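Local coordinates for polysaccharide biosynthesis protein CapD (Bacillus thuringiensis HD-771, PDB 6BWC) that probably acts as an NADP-dependent enzyme of the short-chain dehydrogenase type on UDP-N-acetylglucosamine, in the biosynthesis of CMP-pseudaminic acid, at residues N9-G14 with S74-I79; V34-S39 with R60-D65; R67-V72 with V112-I117. The protein carries 2 engineered substitutions. All coordinates share one frame; numbering follows the deposited sequence.

Interaction 1. Residues N9-G14 with S74-I79. With NAP (NADP nicotinamide-adenine-dinucleotide phosphate), chain N.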
loop_
_atom_site.group_PDB
_atom_site.type_symbol
_atom_site.label_atom_id
_atom_site.label_comp_id
_atom_site.label_asym_id
_atom_site.label_seq_id
_atom_site.Cartn_x
_atom_site.Cartn_y
_atom_site.Cartn_z
ATOM N N ASN C 9 -30.349 -1.115 -11.149
ATOM C CA ASN C 9 -29.147 -1.910 -10.932
ATOM C C ASN C 9 -28.849 -1.992 -9.435
ATOM O O ASN C 9 -28.826 -0.965 -8.748
ATOM C CB ASN C 9 -27.985 -1.239 -11.668
ATOM C CG ASN C 9 -28.220 -1.143 -13.170
ATOM O OD1 ASN C 9 -29.181 -1.675 -13.686
ATOM N ND2 ASN C 9 -27.320 -0.481 -13.871
ATOM N N VAL C 10 -28.617 -3.196 -8.916
ATOM C CA VAL C 10 -28.485 -3.388 -7.469
ATOM C C VAL C 10 -27.286 -4.259 -7.121
ATOM O O VAL C 10 -27.113 -5.328 -7.714
ATOM C CB VAL C 10 -29.757 -4.037 -6.893
ATOM C CG1 VAL C 10 -29.597 -4.327 -5.397
ATOM C CG2 VAL C 10 -30.961 -3.146 -7.173
ATOM N N LEU C 11 -26.486 -3.798 -6.152
ATOM C CA LEU C 11 -25.387 -4.580 -5.572
ATOM C C LEU C 11 -25.785 -5.022 -4.164
ATOM O O LEU C 11 -26.135 -4.170 -3.332
ATOM C CB LEU C 11 -24.115 -3.740 -5.499
ATOM C CG LEU C 11 -22.819 -4.412 -5.046
ATOM C CD1 LEU C 11 -22.283 -5.442 -6.032
ATOM C CD2 LEU C 11 -21.759 -3.347 -4.834
ATOM N N ILE C 12 -25.761 -6.340 -3.907
ATOM C CA ILE C 12 -25.884 -6.882 -2.549
ATOM C C ILE C 12 -24.544 -7.405 -2.120
ATOM O O ILE C 12 -24.237 -8.590 -2.316
ATOM C CB ILE C 12 -26.892 -8.036 -2.413
ATOM C CG1 ILE C 12 -28.229 -7.684 -3.053
ATOM C CG2 ILE C 12 -27.111 -8.338 -0.939
ATOM C CD1 ILE C 12 -29.184 -8.859 -3.090
ATOM N N ILE C 13 -23.758 -6.504 -1.531
ATOM C CA ILE C 13 -22.448 -6.822 -0.933
ATOM C C ILE C 13 -22.683 -7.779 0.238
ATOM O O ILE C 13 -23.143 -7.356 1.305
ATOM C CB ILE C 13 -21.698 -5.528 -0.473
ATOM C CG1 ILE C 13 -21.324 -4.652 -1.686
ATOM C CG2 ILE C 13 -20.444 -5.844 0.359
ATOM C CD1 ILE C 13 -20.749 -3.304 -1.333
ATOM N N GLY C 14 -22.379 -9.062 0.012
ATOM C CA GLY C 14 -22.662 -10.154 0.957
ATOM C C GLY C 14 -23.972 -10.874 0.662
ATOM O O GLY C 14 -24.682 -11.274 1.588
ATOM N N SER C 74 -15.359 -1.377 -8.858
ATOM C CA SER C 74 -15.853 -1.860 -10.152
ATOM C C SER C 74 -17.126 -2.658 -10.065
ATOM O O SER C 74 -17.829 -2.766 -11.056
ATOM C CB SER C 74 -14.801 -2.713 -10.857
ATOM O OG SER C 74 -14.313 -3.736 -9.998
ATOM N N ALA C 75 -17.398 -3.260 -8.913
ATOM C CA ALA C 75 -18.688 -3.880 -8.647
ATOM C C ALA C 75 -19.777 -2.852 -8.574
ATOM O O ALA C 75 -20.888 -3.152 -8.945
ATOM C CB ALA C 75 -18.652 -4.646 -7.345
ATOM N N MET C 76 -19.469 -1.663 -8.064
ATOM C CA MET C 76 -20.446 -0.550 -8.005
ATOM C C MET C 76 -20.697 0.248 -9.308
ATOM O O MET C 76 -21.542 1.151 -9.333
ATOM C CB MET C 76 -20.064 0.447 -6.896
ATOM C CG MET C 76 -20.314 -0.074 -5.502
ATOM S SD MET C 76 -20.120 1.233 -4.299
ATOM C CE MET C 76 -19.929 0.213 -2.839
ATOM N N GLU C 77 -19.963 -0.057 -10.362
ATOM C CA GLU C 77 -20.044 0.727 -11.581
ATOM C C GLU C 77 -21.491 0.847 -12.064
ATOM O O GLU C 77 -22.207 -0.155 -12.204
ATOM C CB GLU C 77 -19.120 0.149 -12.655
ATOM C CG GLU C 77 -19.405 0.580 -14.084
ATOM C CD GLU C 77 -20.381 -0.341 -14.821
ATOM O OE1 GLU C 77 -21.135 0.188 -15.665
ATOM O OE2 GLU C 77 -20.394 -1.580 -14.599
ATOM N N ASN C 78 -21.905 2.104 -12.255
ATOM C CA ASN C 78 -23.225 2.460 -12.775
ATOM C C ASN C 78 -24.400 1.802 -12.007
ATOM O O ASN C 78 -25.498 1.638 -12.544
ATOM C CB ASN C 78 -23.243 2.211 -14.303
ATOM C CG ASN C 78 -24.619 2.369 -14.943
ATOM O OD1 ASN C 78 -25.206 3.443 -14.930
ATOM N ND2 ASN C 78 -25.132 1.290 -15.497
ATOM N N ILE C 79 -24.168 1.506 -10.727
ATOM C CA ILE C 79 -25.178 0.893 -9.861
ATOM C C ILE C 79 -25.943 1.936 -9.067
ATOM O O ILE C 79 -25.413 2.996 -8.736
ATOM C CB ILE C 79 -24.586 -0.251 -8.994
ATOM C CG1 ILE C 79 -25.069 -1.559 -9.608
ATOM C CG2 ILE C 79 -25.013 -0.208 -7.531
ATOM C CD1 ILE C 79 -24.256 -2.748 -9.224
HETATM P PA NAP N . -23.728 -14.328 6.835
HETATM O O1A NAP N . -24.696 -15.429 6.509
HETATM O O2A NAP N . -22.429 -14.743 7.437
HETATM O O5B NAP N . -23.457 -13.436 5.544
HETATM C C5B NAP N . -22.190 -12.794 5.378
HETATM C C4B NAP N . -22.004 -12.413 3.913
HETATM O O4B NAP N . -20.857 -11.594 3.696
HETATM C C3B NAP N . -21.761 -13.648 3.087
HETATM O O3B NAP N . -22.332 -13.348 1.816
HETATM C C2B NAP N . -20.258 -13.749 3.053
HETATM O O2B NAP N . -19.889 -14.589 1.980
HETATM C C1B NAP N . -19.865 -12.277 2.918
HETATM N N9A NAP N . -18.518 -11.800 3.382
HETATM C C8A NAP N . -17.852 -12.023 4.553
HETATM N N7A NAP N . -16.643 -11.366 4.596
HETATM C C5A NAP N . -16.531 -10.699 3.434
HETATM C C6A NAP N . -15.540 -9.812 2.776
HETATM N N6A NAP N . -14.385 -9.476 3.367
HETATM N N1A NAP N . -15.818 -9.329 1.554
HETATM C C2A NAP N . -16.956 -9.629 0.902
HETATM N N3A NAP N . -17.898 -10.430 1.424
HETATM C C4A NAP N . -17.757 -10.984 2.654
HETATM O O3 NAP N . -24.384 -13.193 7.777
HETATM P PN NAP N . -25.943 -12.763 7.886
HETATM O O1N NAP N . -26.630 -12.769 6.527
HETATM O O2N NAP N . -26.552 -13.479 9.052
HETATM O O5D NAP N . -25.814 -11.270 8.417
HETATM C C5D NAP N . -25.671 -10.227 7.485
HETATM C C4D NAP N . -25.431 -8.908 8.212
HETATM O O4D NAP N . -26.410 -8.796 9.254
HETATM C C3D NAP N . -24.058 -8.683 8.871
HETATM O O3D NAP N . -23.592 -7.380 8.512
HETATM C C2D NAP N . -24.309 -8.759 10.358
HETATM O O2D NAP N . -23.466 -7.877 11.108
HETATM C C1D NAP N . -25.776 -8.341 10.455
HETATM N N1N NAP N . -26.496 -8.871 11.620
HETATM C C2N NAP N . -26.829 -10.172 11.624
HETATM C C3N NAP N . -27.510 -10.780 12.663
HETATM C C7N NAP N . -27.848 -12.230 12.677
HETATM O O7N NAP N . -28.291 -12.712 13.721
HETATM N N7N NAP N . -27.655 -13.007 11.608
HETATM C C4N NAP N . -27.937 -9.950 13.818
HETATM C C5N NAP N . -27.515 -8.549 13.716
HETATM C C6N NAP N . -26.834 -8.054 12.617
HETATM P P2B NAP N . -18.417 -15.239 1.884
HETATM O O1X NAP N . -18.670 -16.246 0.779
HETATM O O2X NAP N . -17.501 -14.131 1.409
HETATM O O3X NAP N . -18.078 -15.806 3.283
#
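At the first strand of the NADP-binding Rossmann-type domain, Leu-11 packs against Ala-75 and Met-76, where helix 69-75 runs out into a turn. Its two methyls divide the work: CD1 rests on the CB of Ala-75, while CD2 lies 3.6 Å from CG of Met-76, whose side chain passes at about a right angle to that of Leu-11. Beyond CG, Met-76 stays extended (chi2 -170°), which carries its CE along to CD1 of Ile-13, 3.9 Å away. The type II turn from Met-76 to Ile-79 then leads the chain towards strand 81-84, which adjoins strand 9-13 in the parallel part of the sheet. Ile-79 N bonds to Met-76 O across this turn, and CD1 of Ile-79 lies 3.9 Å from CB of Leu-11. CG1 of the same isoleucine meets the CB of Asn-9 at 3.6 Å. At the outer end, ND2 of Asn-9 donates to the carbonyl O of Asn-78 (3.1 Å, 153° at the hydrogen), coming from above the carbonyl plane. At the other end of the segment, the chain leaves the strand for the cofactor, with Gly-14 O 3.1 Å from O3B of NADP.

Interaction 2. Residues V34-S39 with R60-D65. With NAP (NADP nicotinamide-adenine-dinucleotide phosphate), chain N.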
loop_
_atom_site.group_PDB
_atom_site.type_symbol
_atom_site.label_atom_id
_atom_site.label_comp_id
_atom_site.label_asym_id
_atom_site.label_seq_id
_atom_site.Cartn_x
_atom_site.Cartn_y
_atom_site.Cartn_z
ATOM N N VAL C 34 -30.520 -5.499 -13.346
ATOM C CA VAL C 34 -29.576 -6.513 -12.886
ATOM C C VAL C 34 -29.471 -6.410 -11.381
ATOM O O VAL C 34 -29.677 -5.338 -10.835
ATOM C CB VAL C 34 -28.183 -6.355 -13.551
ATOM C CG1 VAL C 34 -27.433 -5.129 -13.042
ATOM C CG2 VAL C 34 -27.343 -7.585 -13.337
ATOM N N VAL C 35 -29.190 -7.533 -10.731
ATOM C CA VAL C 35 -28.783 -7.575 -9.329
ATOM C C VAL C 35 -27.421 -8.221 -9.325
ATOM O O VAL C 35 -27.241 -9.245 -9.967
ATOM C CB VAL C 35 -29.711 -8.465 -8.463
ATOM C CG1 VAL C 35 -29.303 -8.406 -6.985
ATOM C CG2 VAL C 35 -31.175 -8.049 -8.627
ATOM N N ARG C 36 -26.469 -7.648 -8.608
ATOM C CA ARG C 36 -25.153 -8.241 -8.479
ATOM C C ARG C 36 -24.983 -8.859 -7.094
ATOM O O ARG C 36 -25.475 -8.317 -6.106
ATOM C CB ARG C 36 -24.103 -7.173 -8.739
ATOM C CG ARG C 36 -24.204 -6.581 -10.151
ATOM C CD ARG C 36 -22.994 -5.726 -10.538
ATOM N NE ARG C 36 -23.223 -4.951 -11.769
ATOM C CZ ARG C 36 -22.553 -3.850 -12.123
ATOM N NH1 ARG C 36 -21.596 -3.346 -11.355
ATOM N NH2 ARG C 36 -22.842 -3.208 -13.237
ATOM N N VAL C 37 -24.331 -10.023 -7.041
ATOM C CA VAL C 37 -23.952 -10.700 -5.782
ATOM C C VAL C 37 -22.421 -10.597 -5.615
ATOM O O VAL C 37 -21.676 -11.013 -6.509
ATOM C CB VAL C 37 -24.390 -12.185 -5.776
ATOM C CG1 VAL C 37 -23.821 -12.937 -4.596
ATOM C CG2 VAL C 37 -25.894 -12.295 -5.707
ATOM N N PHE C 38 -21.983 -10.050 -4.469
ATOM C CA PHE C 38 -20.570 -9.797 -4.147
ATOM C C PHE C 38 -20.167 -10.527 -2.851
ATOM O O PHE C 38 -20.558 -10.133 -1.761
ATOM C CB PHE C 38 -20.348 -8.300 -4.006
ATOM C CG PHE C 38 -18.898 -7.889 -3.925
ATOM C CD1 PHE C 38 -18.274 -7.298 -5.008
ATOM C CD2 PHE C 38 -18.156 -8.053 -2.752
ATOM C CE1 PHE C 38 -16.946 -6.881 -4.922
ATOM C CE2 PHE C 38 -16.825 -7.650 -2.672
ATOM C CZ PHE C 38 -16.223 -7.059 -3.748
ATOM N N SER C 39 -19.365 -11.571 -2.993
ATOM C CA SER C 39 -19.018 -12.495 -1.933
ATOM C C SER C 39 -17.590 -12.929 -2.235
ATOM O O SER C 39 -17.188 -12.914 -3.405
ATOM C CB SER C 39 -20.006 -13.676 -1.984
ATOM O OG SER C 39 -19.479 -14.929 -1.546
ATOM N N ARG C 60 -25.819 -11.276 -11.562
ATOM C CA ARG C 60 -24.392 -11.440 -11.861
ATOM C C ARG C 60 -23.647 -11.895 -10.609
ATOM O O ARG C 60 -24.036 -11.549 -9.510
ATOM C CB ARG C 60 -23.800 -10.132 -12.380
ATOM C CG ARG C 60 -24.388 -9.600 -13.699
ATOM C CD ARG C 60 -24.054 -10.461 -14.912
ATOM N NE ARG C 60 -25.255 -11.140 -15.383
ATOM C CZ ARG C 60 -26.024 -10.764 -16.406
ATOM N NH1 ARG C 60 -25.722 -9.715 -17.169
ATOM N NH2 ARG C 60 -27.120 -11.463 -16.688
ATOM N N TYR C 61 -22.586 -12.682 -10.768
ATOM C CA TYR C 61 -21.869 -13.245 -9.615
ATOM C C TYR C 61 -20.394 -12.772 -9.532
ATOM O O TYR C 61 -19.495 -13.380 -10.112
ATOM C CB TYR C 61 -21.993 -14.774 -9.638
ATOM C CG TYR C 61 -23.417 -15.263 -9.476
ATOM C CD1 TYR C 61 -23.950 -15.490 -8.226
ATOM C CD2 TYR C 61 -24.230 -15.493 -10.584
ATOM C CE1 TYR C 61 -25.249 -15.915 -8.079
ATOM C CE2 TYR C 61 -25.539 -15.927 -10.448
ATOM C CZ TYR C 61 -26.044 -16.137 -9.189
ATOM O OH TYR C 61 -27.339 -16.561 -9.018
ATOM N N LEU C 62 -20.178 -11.693 -8.773
ATOM C CA LEU C 62 -18.871 -11.062 -8.620
ATOM C C LEU C 62 -18.153 -11.517 -7.375
ATOM O O LEU C 62 -18.478 -11.096 -6.273
ATOM C CB LEU C 62 -18.990 -9.536 -8.570
ATOM C CG LEU C 62 -18.962 -8.745 -9.884
ATOM C CD1 LEU C 62 -19.733 -9.444 -10.994
ATOM C CD2 LEU C 62 -19.548 -7.362 -9.631
ATOM N N ILE C 63 -17.147 -12.358 -7.581
ATOM C CA ILE C 63 -16.213 -12.735 -6.538
ATOM C C ILE C 63 -15.348 -11.532 -6.194
ATOM O O ILE C 63 -14.888 -10.813 -7.086
ATOM C CB ILE C 63 -15.304 -13.899 -6.977
ATOM C CG1 ILE C 63 -16.124 -15.181 -7.211
ATOM C CG2 ILE C 63 -14.200 -14.150 -5.957
ATOM C CD1 ILE C 63 -16.603 -15.875 -5.951
ATOM N N GLY C 64 -15.134 -11.320 -4.898
ATOM C CA GLY C 64 -14.521 -10.077 -4.425
ATOM C C GLY C 64 -14.451 -9.971 -2.911
ATOM O O GLY C 64 -15.111 -10.748 -2.188
ATOM N N ASP C 65 -13.642 -9.018 -2.430
ATOM C CA ASP C 65 -13.520 -8.759 -1.007
ATOM C C ASP C 65 -13.625 -7.278 -0.698
ATOM O O ASP C 65 -12.878 -6.504 -1.247
ATOM C CB ASP C 65 -12.198 -9.307 -0.529
ATOM C CG ASP C 65 -12.076 -9.328 0.975
ATOM O OD1 ASP C 65 -12.333 -8.292 1.631
ATOM O OD2 ASP C 65 -11.691 -10.385 1.509
HETATM P PA NAP N . -23.728 -14.328 6.835
HETATM O O1A NAP N . -24.696 -15.429 6.509
HETATM O O2A NAP N . -22.429 -14.743 7.437
HETATM O O5B NAP N . -23.457 -13.436 5.544
HETATM C C5B NAP N . -22.190 -12.794 5.378
HETATM C C4B NAP N . -22.004 -12.413 3.913
HETATM O O4B NAP N . -20.857 -11.594 3.696
HETATM C C3B NAP N . -21.761 -13.648 3.087
HETATM O O3B NAP N . -22.332 -13.348 1.816
HETATM C C2B NAP N . -20.258 -13.749 3.053
HETATM O O2B NAP N . -19.889 -14.589 1.980
HETATM C C1B NAP N . -19.865 -12.277 2.918
HETATM N N9A NAP N . -18.518 -11.800 3.382
HETATM C C8A NAP N . -17.852 -12.023 4.553
HETATM N N7A NAP N . -16.643 -11.366 4.596
HETATM C C5A NAP N . -16.531 -10.699 3.434
HETATM C C6A NAP N . -15.540 -9.812 2.776
HETATM N N6A NAP N . -14.385 -9.476 3.367
HETATM N N1A NAP N . -15.818 -9.329 1.554
HETATM C C2A NAP N . -16.956 -9.629 0.902
HETATM N N3A NAP N . -17.898 -10.430 1.424
HETATM C C4A NAP N . -17.757 -10.984 2.654
HETATM O O3 NAP N . -24.384 -13.193 7.777
HETATM P PN NAP N . -25.943 -12.763 7.886
HETATM O O1N NAP N . -26.630 -12.769 6.527
HETATM O O2N NAP N . -26.552 -13.479 9.052
HETATM O O5D NAP N . -25.814 -11.270 8.417
HETATM C C5D NAP N . -25.671 -10.227 7.485
HETATM C C4D NAP N . -25.431 -8.908 8.212
HETATM O O4D NAP N . -26.410 -8.796 9.254
HETATM C C3D NAP N . -24.058 -8.683 8.871
HETATM O O3D NAP N . -23.592 -7.380 8.512
HETATM C C2D NAP N . -24.309 -8.759 10.358
HETATM O O2D NAP N . -23.466 -7.877 11.108
HETATM C C1D NAP N . -25.776 -8.341 10.455
HETATM N N1N NAP N . -26.496 -8.871 11.620
HETATM C C2N NAP N . -26.829 -10.172 11.624
HETATM C C3N NAP N . -27.510 -10.780 12.663
HETATM C C7N NAP N . -27.848 -12.230 12.677
HETATM O O7N NAP N . -28.291 -12.712 13.721
HETATM N N7N NAP N . -27.655 -13.007 11.608
HETATM C C4N NAP N . -27.937 -9.950 13.818
HETATM C C5N NAP N . -27.515 -8.549 13.716
HETATM C C6N NAP N . -26.834 -8.054 12.617
HETATM P P2B NAP N . -18.417 -15.239 1.884
HETATM O O1X NAP N . -18.670 -16.246 0.779
HETATM O O2X NAP N . -17.501 -14.131 1.409
HETATM O O3X NAP N . -18.078 -15.806 3.283
#
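Val-37 is held between Arg-60 and Leu-62 by two backbone bonds: its N donates to Arg-60 O (2.9 Å) and its O accepts from Leu-62 N (2.8 Å). Arg-60 N to Val-35 O extends this parallel ladder at one end. At the other, Ser-39 N makes a weak bond to Leu-62 O, and Gly-64 N reaches Ser-39 O at 3.0 Å. Around the ladder, CG2 of Val-34 sits on CG of Arg-60, and CD of the extended Arg-36 chain lies 3.9 Å from CD2 of Leu-62. With its CG anti to the backbone N (chi1 -169°), Phe-38 lays its ring obliquely against the backbone of Gly-64 and Asp-65, and the adenine C2A approaches the ring's edge.

The C-terminal end of strand 34-39 and the loop just after strand 59-63 hold the cofactor. Ser-39 OG donates to O1X of the 2'-phosphate (2.8 Å), the group that distinguishes NADP from NAD, and also bonds to Thr-16 OG1. Asp-65 OD1 accepts from adenine N6A (2.9 Å, 159° at the hydrogen), as an aspartate after this strand commonly does in short-chain dehydrogenases; Arg-67 N bonds to the same oxygen and helps fix the carboxylate.

Farther out, Arg-36 NH1 hydrogen-bonds to Ala-75 O and NH2 makes a salt bridge with Glu-77 OE2. The two strands belong to a right-handed beta-alpha-beta unit through helix 42-51. Val-37 packs on helix 18-29 and Tyr-61 on helix 42-51, while Phe-38 and Leu-62 meet helix 69-75 across the other face of the sheet.

Interaction 3. Residues R67-V72 with V112-I117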
loop_
_atom_site.group_PDB
_atom_site.type_symbol
_atom_site.label_atom_id
_atom_site.label_comp_id
_atom_site.label_asym_id
_atom_site.label_seq_id
_atom_site.Cartn_x
_atom_site.Cartn_y
_atom_site.Cartn_z
ATOM N N ARG C 67 -12.448 -5.602 1.671
ATOM C CA ARG C 67 -11.141 -5.069 2.078
ATOM C C ARG C 67 -10.394 -4.459 0.853
ATOM O O ARG C 67 -9.536 -3.587 1.004
ATOM C CB ARG C 67 -10.307 -6.170 2.750
ATOM C CG ARG C 67 -10.930 -6.791 4.020
ATOM C CD ARG C 67 -10.182 -8.042 4.517
ATOM N NE ARG C 67 -10.740 -8.630 5.757
ATOM C CZ ARG C 67 -10.144 -9.590 6.497
ATOM N NH1 ARG C 67 -8.955 -10.083 6.148
ATOM N NH2 ARG C 67 -10.727 -10.055 7.604
ATOM N N ASN C 68 -10.756 -4.918 -0.350
ATOM C CA ASN C 68 -10.231 -4.426 -1.625
ATOM C C ASN C 68 -11.051 -3.248 -2.173
ATOM O O ASN C 68 -12.117 -3.475 -2.724
ATOM C CB ASN C 68 -10.251 -5.593 -2.644
ATOM C CG ASN C 68 -9.217 -5.452 -3.740
ATOM O OD1 ASN C 68 -8.749 -4.362 -4.056
ATOM N ND2 ASN C 68 -8.852 -6.567 -4.323
ATOM N N TYR C 69 -10.570 -2.008 -2.043
ATOM C CA TYR C 69 -11.343 -0.866 -2.547
ATOM C C TYR C 69 -11.620 -0.961 -4.064
ATOM O O TYR C 69 -12.770 -0.945 -4.490
ATOM C CB TYR C 69 -10.696 0.489 -2.227
ATOM C CG TYR C 69 -11.422 1.620 -2.933
ATOM C CD1 TYR C 69 -12.597 2.181 -2.403
ATOM C CD2 TYR C 69 -10.973 2.085 -4.173
ATOM C CE1 TYR C 69 -13.283 3.182 -3.091
ATOM C CE2 TYR C 69 -11.648 3.089 -4.872
ATOM C CZ TYR C 69 -12.804 3.637 -4.340
ATOM O OH TYR C 69 -13.432 4.633 -5.069
ATOM N N ASP C 70 -10.547 -1.036 -4.855
ATOM C CA ASP C 70 -10.595 -1.207 -6.326
ATOM C C ASP C 70 -11.617 -2.200 -6.868
ATOM O O ASP C 70 -12.118 -2.005 -7.972
ATOM C CB ASP C 70 -9.241 -1.724 -6.823
ATOM C CG ASP C 70 -8.163 -0.660 -6.883
ATOM O OD1 ASP C 70 -8.402 0.480 -6.441
ATOM O OD2 ASP C 70 -7.073 -1.004 -7.387
ATOM N N ARG C 71 -11.854 -3.293 -6.148
ATOM C CA ARG C 71 -12.842 -4.288 -6.559
ATOM C C ARG C 71 -14.265 -3.947 -6.108
ATOM O O ARG C 71 -15.249 -4.248 -6.777
ATOM C CB ARG C 71 -12.448 -5.643 -6.013
ATOM C CG ARG C 71 -13.410 -6.766 -6.352
ATOM C CD ARG C 71 -13.744 -6.843 -7.836
ATOM N NE ARG C 71 -14.052 -8.212 -8.225
ATOM C CZ ARG C 71 -14.660 -8.576 -9.352
ATOM N NH1 ARG C 71 -15.087 -7.682 -10.241
ATOM N NH2 ARG C 71 -14.855 -9.877 -9.581
ATOM N N VAL C 72 -14.364 -3.338 -4.938
ATOM C CA VAL C 72 -15.611 -2.733 -4.485
ATOM C C VAL C 72 -16.028 -1.654 -5.483
ATOM O O VAL C 72 -17.199 -1.528 -5.816
ATOM C CB VAL C 72 -15.452 -2.200 -3.040
ATOM C CG1 VAL C 72 -16.616 -1.328 -2.621
ATOM C CG2 VAL C 72 -15.376 -3.383 -2.102
ATOM N N VAL C 112 -16.710 0.754 1.008
ATOM C CA VAL C 112 -18.055 0.926 0.461
ATOM C C VAL C 112 -18.408 2.424 0.306
ATOM O O VAL C 112 -18.764 2.889 -0.787
ATOM C CB VAL C 112 -19.103 0.182 1.325
ATOM C CG1 VAL C 112 -20.535 0.616 1.026
ATOM C CG2 VAL C 112 -18.972 -1.310 1.108
ATOM N N ILE C 113 -18.279 3.166 1.400
ATOM C CA ILE C 113 -18.665 4.578 1.454
ATOM C C ILE C 113 -17.948 5.413 0.380
ATOM O O ILE C 113 -18.581 6.154 -0.395
ATOM C CB ILE C 113 -18.413 5.142 2.882
ATOM C CG1 ILE C 113 -19.448 4.529 3.846
ATOM C CG2 ILE C 113 -18.506 6.674 2.909
ATOM C CD1 ILE C 113 -19.137 4.640 5.323
ATOM N N LYS C 114 -16.626 5.264 0.353
ATOM C CA LYS C 114 -15.744 5.921 -0.599
ATOM C C LYS C 114 -16.077 5.542 -2.057
ATOM O O LYS C 114 -16.150 6.400 -2.933
ATOM C CB LYS C 114 -14.323 5.494 -0.250
ATOM C CG LYS C 114 -13.208 6.242 -0.949
ATOM C CD LYS C 114 -11.836 5.588 -0.676
ATOM C CE LYS C 114 -10.834 5.821 -1.841
ATOM N NZ LYS C 114 -9.912 4.658 -2.084
ATOM N N ALA C 115 -16.280 4.250 -2.296
ATOM C CA ALA C 115 -16.609 3.721 -3.616
ATOM C C ALA C 115 -17.992 4.148 -4.116
ATOM O O ALA C 115 -18.197 4.346 -5.335
ATOM C CB ALA C 115 -16.544 2.203 -3.597
ATOM N N ALA C 116 -18.943 4.227 -3.178
ATOM C CA ALA C 116 -20.322 4.581 -3.469
ATOM C C ALA C 116 -20.452 6.054 -3.852
ATOM O O ALA C 116 -21.195 6.398 -4.795
ATOM C CB ALA C 116 -21.188 4.254 -2.270
ATOM N N ILE C 117 -19.715 6.913 -3.137
ATOM C CA ILE C 117 -19.603 8.331 -3.515
ATOM C C ILE C 117 -18.962 8.469 -4.883
ATOM O O ILE C 117 -19.470 9.203 -5.709
ATOM C CB ILE C 117 -18.811 9.150 -2.474
ATOM C CG1 ILE C 117 -19.638 9.269 -1.187
ATOM C CG2 ILE C 117 -18.448 10.538 -3.007
ATOM C CD1 ILE C 117 -18.821 9.584 0.037
#
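Tyr-69 and Lys-114 each set their CG anti to the backbone N (chi1 172° and -169°), which points the phenol ring at helix 98-118 and sends the lysine chain climbing past the ring. A turn at the end of the lysine, about its CD-CE bond, then swings the ammonium over the ring's centre: NZ sits 3.4 Å from the Tyr-69 centroid and only 8° off the ring normal, a cation-pi contact over one face. CE follows as a CH-pi contact, 3.9 Å from the same centroid. The ring's edge is used as well. CE1 of Tyr-69 meets the backbone N of Ala-115 near the ring plane and lies 3.4 Å from the CB of that residue, while OH comes to 3.6 Å from Ala-115 CA.

Here two helices on the same face of the Rossmann-type sheet are joined side by side: helix 69-75, which follows strand 59-63, and helix 98-118, which crosses between strands 81-84 and 123-129. One helical turn further along, CG1 of Val-72 packs on CB of Ala-115 at 3.7 Å and, more loosely, on CG2 of Val-112 at 4.4 Å. These side-chain contacts are apolar, and Met-76 packs beside them on both Val-112 and Ala-115. The lysine also faces a subunit interface, where its NZ lies at long range from OD2 of Asp-70 of a neighbouring subunit, a weak ion pair.

Interactions 1 and 2 are about 7 Å apart between centres, interactions 1 and 3 about 10 Å, and interactions 2 and 3 about 14 Å. Strands 9-13 and 34-39 are neighbours in the parallel part of the main sheet, so interactions 1 and 2 share it, while helix 69-75 serves both 1 and 3. Along the chain, interaction 2 falls wholly between the two segments of interaction 1; interaction 3 opens within that span and closes after it. Ala-75 packs on Phe-38, Ile-13 on Val-112, and Arg-71 NH2 bonds to Ile-63 O. Together the contacts tie the strands whose C-terminal ends meet NADP to two helices on one face.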